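Long-range contact in pyruvate kinase (Cryptosporidium parvum, PDB 4DRS), which probably catalyses the last step of glycolysis, transfer of the phosphate of phosphoenolpyruvate to ADP, giving pyruvate and ATP: residues Ser55-Glu60 and Phe86-Asn91. Numbering follows the deposited sequence.
Sequences SCNNVE and FKTLQN
Asn-57 meets helix 82-97 through both its backbone carbonyl and its side chain, at Asn-91 and Thr-88. Its backbone carbonyl takes a hydrogen bond from the side-chain amide of Asn-91, with ND2 of Asn-91 2.7 Å from O of Asn-57. The bond is nearly straight at the hydrogen (N-H...O 167°). The oxygen lies close to the amide plane of Asn-91, but the donor nitrogen is tilted 26° from the carbonyl plane of Asn-57.

The second point is the side chain of Asn-57. Its CG is anti to the backbone N (chi1 -171°), which carries the amide across to Thr-88. The two side chains meet at about a right angle. OD1 of Asn-57 comes within 2.6 Å of OG1 of Thr-88, and CG2 of Thr-88 touches the same oxygen at 3.3 Å. The hydroxyl has one proton and two acceptors near it, OD1 of Asn-57 and the carbonyl O of Ser-84, one turn earlier in its own helix, so the proton may go to either or be shared.

Both segments belong to the TIM barrel of pyruvate kinase. Residues 55-58 are the last part of the loop from strand 47-51 to helix 59-68, and residues 86-91 lie in helix 82-97, which follows strand 72-76. The contact therefore ties the start of one outer helix to the middle of the next. Asn-58 is the N-cap residue of helix 59-68, and its OD1 is hydrogen-bonded to the hydroxyl of Ser-61.

Val-59, in the first turn of that helix, adds a loose van der Waals contact between a methyl group and the amide of Asn-91. Its CG2 branch, beside the backbone N, lies 3.9 Å from OD1 of Asn-91, and the side chains lie about perpendicular. The CB of Asn-91 points toward the facing segment, and its side chain also packs on Leu-62.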
loop_
_atom_site.group_PDB
_atom_site.type_symbol
_atom_site.label_atom_id
_atom_site.label_comp_id
_atom_site.label_asym_id
_atom_site.label_seq_id
_atom_site.Cartn_x
_atom_site.Cartn_y
_atom_site.Cartn_z
ATOM N N SER A 55 24.249 -45.109 -7.534
ATOM C CA SER A 55 22.882 -45.549 -7.229
ATOM C C SER A 55 21.863 -45.349 -8.352
ATOM O O SER A 55 20.805 -45.976 -8.340
ATOM C CB SER A 55 22.376 -44.872 -5.951
ATOM O OG SER A 55 23.071 -45.350 -4.815
ATOM N N CYS A 56 22.168 -44.474 -9.311
ATOM C CA CYS A 56 21.219 -44.155 -10.379
ATOM C C CYS A 56 21.896 -43.872 -11.719
ATOM O O CYS A 56 21.438 -43.034 -12.500
ATOM C CB CYS A 56 20.325 -42.980 -9.962
ATOM S SG CYS A 56 21.237 -41.472 -9.559
ATOM N N ASN A 57 22.972 -44.601 -11.988
ATOM C CA ASN A 57 23.785 -44.390 -13.176
ATOM C C ASN A 57 23.237 -45.016 -14.466
ATOM O O ASN A 57 23.648 -44.634 -15.569
ATOM C CB ASN A 57 25.204 -44.906 -12.926
ATOM C CG ASN A 57 26.157 -44.530 -14.035
ATOM O OD1 ASN A 57 26.177 -43.388 -14.482
ATOM N ND2 ASN A 57 26.942 -45.489 -14.498
ATOM N N ASN A 58 22.326 -45.978 -14.333
ATOM C CA ASN A 58 21.795 -46.690 -15.492
ATOM C C ASN A 58 20.572 -46.010 -16.114
ATOM O O ASN A 58 19.896 -45.213 -15.457
ATOM C CB ASN A 58 21.498 -48.157 -15.145
ATOM C CG ASN A 58 20.370 -48.307 -14.141
ATOM O OD1 ASN A 58 20.434 -47.792 -13.023
ATOM N ND2 ASN A 58 19.330 -49.029 -14.536
ATOM N N VAL A 59 20.309 -46.340 -17.381
ATOM C CA VAL A 59 19.226 -45.751 -18.176
ATOM C C VAL A 59 17.866 -45.834 -17.478
ATOM O O VAL A 59 17.148 -44.837 -17.384
ATOM C CB VAL A 59 19.135 -46.406 -19.579
ATOM C CG1 VAL A 59 17.934 -45.880 -20.355
ATOM C CG2 VAL A 59 20.411 -46.166 -20.370
ATOM N N GLU A 60 17.525 -47.024 -16.993
ATOM C CA GLU A 60 16.252 -47.255 -16.320
ATOM C C GLU A 60 16.043 -46.303 -15.140
ATOM O O GLU A 60 14.972 -45.704 -15.007
ATOM C CB GLU A 60 16.137 -48.716 -15.870
ATOM C CG GLU A 60 14.731 -49.138 -15.459
ATOM C CD GLU A 60 13.702 -48.949 -16.565
ATOM O OE1 GLU A 60 13.957 -49.386 -17.713
ATOM O OE2 GLU A 60 12.631 -48.364 -16.284
ATOM N N PHE A 86 31.807 -40.415 -18.764
ATOM C CA PHE A 86 31.365 -40.573 -20.149
ATOM C C PHE A 86 30.180 -41.537 -20.286
ATOM O O PHE A 86 29.223 -41.243 -21.007
ATOM C CB PHE A 86 32.530 -41.004 -21.051
ATOM C CG PHE A 86 32.174 -41.064 -22.510
ATOM C CD1 PHE A 86 32.097 -39.901 -23.271
ATOM C CD2 PHE A 86 31.910 -42.285 -23.126
ATOM C CE1 PHE A 86 31.761 -39.953 -24.617
ATOM C CE2 PHE A 86 31.570 -42.344 -24.471
ATOM C CZ PHE A 86 31.495 -41.176 -25.218
ATOM N N LYS A 87 30.251 -42.677 -19.598
ATOM C CA LYS A 87 29.155 -43.650 -19.582
ATOM C C LYS A 87 27.881 -43.018 -19.027
ATOM O O LYS A 87 26.803 -43.156 -19.618
ATOM C CB LYS A 87 29.518 -44.888 -18.752
ATOM C CG LYS A 87 30.515 -45.834 -19.402
ATOM C CD LYS A 87 30.769 -47.053 -18.518
ATOM C CE LYS A 87 31.868 -47.942 -19.082
ATOM N NZ LYS A 87 32.148 -49.096 -18.183
ATOM N N THR A 88 28.020 -42.329 -17.893
ATOM C CA THR A 88 26.913 -41.619 -17.258
ATOM C C THR A 88 26.245 -40.654 -18.251
ATOM O O THR A 88 25.020 -40.615 -18.370
ATOM C CB THR A 88 27.388 -40.843 -16.005
ATOM O OG1 THR A 88 28.053 -41.736 -15.104
ATOM C CG2 THR A 88 26.211 -40.206 -15.283
ATOM N N LEU A 89 27.070 -39.893 -18.962
ATOM C CA LEU A 89 26.598 -38.944 -19.956
ATOM C C LEU A 89 25.779 -39.620 -21.057
ATOM O O LEU A 89 24.723 -39.120 -21.446
ATOM C CB LEU A 89 27.781 -38.183 -20.560
ATOM C CG LEU A 89 27.499 -37.164 -21.667
ATOM C CD1 LEU A 89 26.572 -36.057 -21.189
ATOM C CD2 LEU A 89 28.811 -36.581 -22.162
ATOM N N GLN A 90 26.274 -40.751 -21.556
ATOM C CA GLN A 90 25.578 -41.523 -22.584
ATOM C C GLN A 90 24.233 -42.020 -22.075
ATOM O O GLN A 90 23.228 -41.975 -22.788
ATOM C CB GLN A 90 26.422 -42.719 -23.011
ATOM C CG GLN A 90 27.638 -42.369 -23.847
ATOM C CD GLN A 90 28.399 -43.604 -24.279
ATOM O OE1 GLN A 90 28.775 -44.444 -23.455
ATOM N NE2 GLN A 90 28.637 -43.720 -25.579
ATOM N N ASN A 91 24.234 -42.491 -20.834
ATOM C CA ASN A 91 23.034 -42.966 -20.176
ATOM C C ASN A 91 21.993 -41.867 -19.983
ATOM O O ASN A 91 20.809 -42.100 -20.229
ATOM C CB ASN A 91 23.392 -43.635 -18.850
ATOM C CG ASN A 91 24.086 -44.974 -19.044
ATOM O OD1 ASN A 91 24.273 -45.433 -20.173
ATOM N ND2 ASN A 91 24.472 -45.606 -17.941
#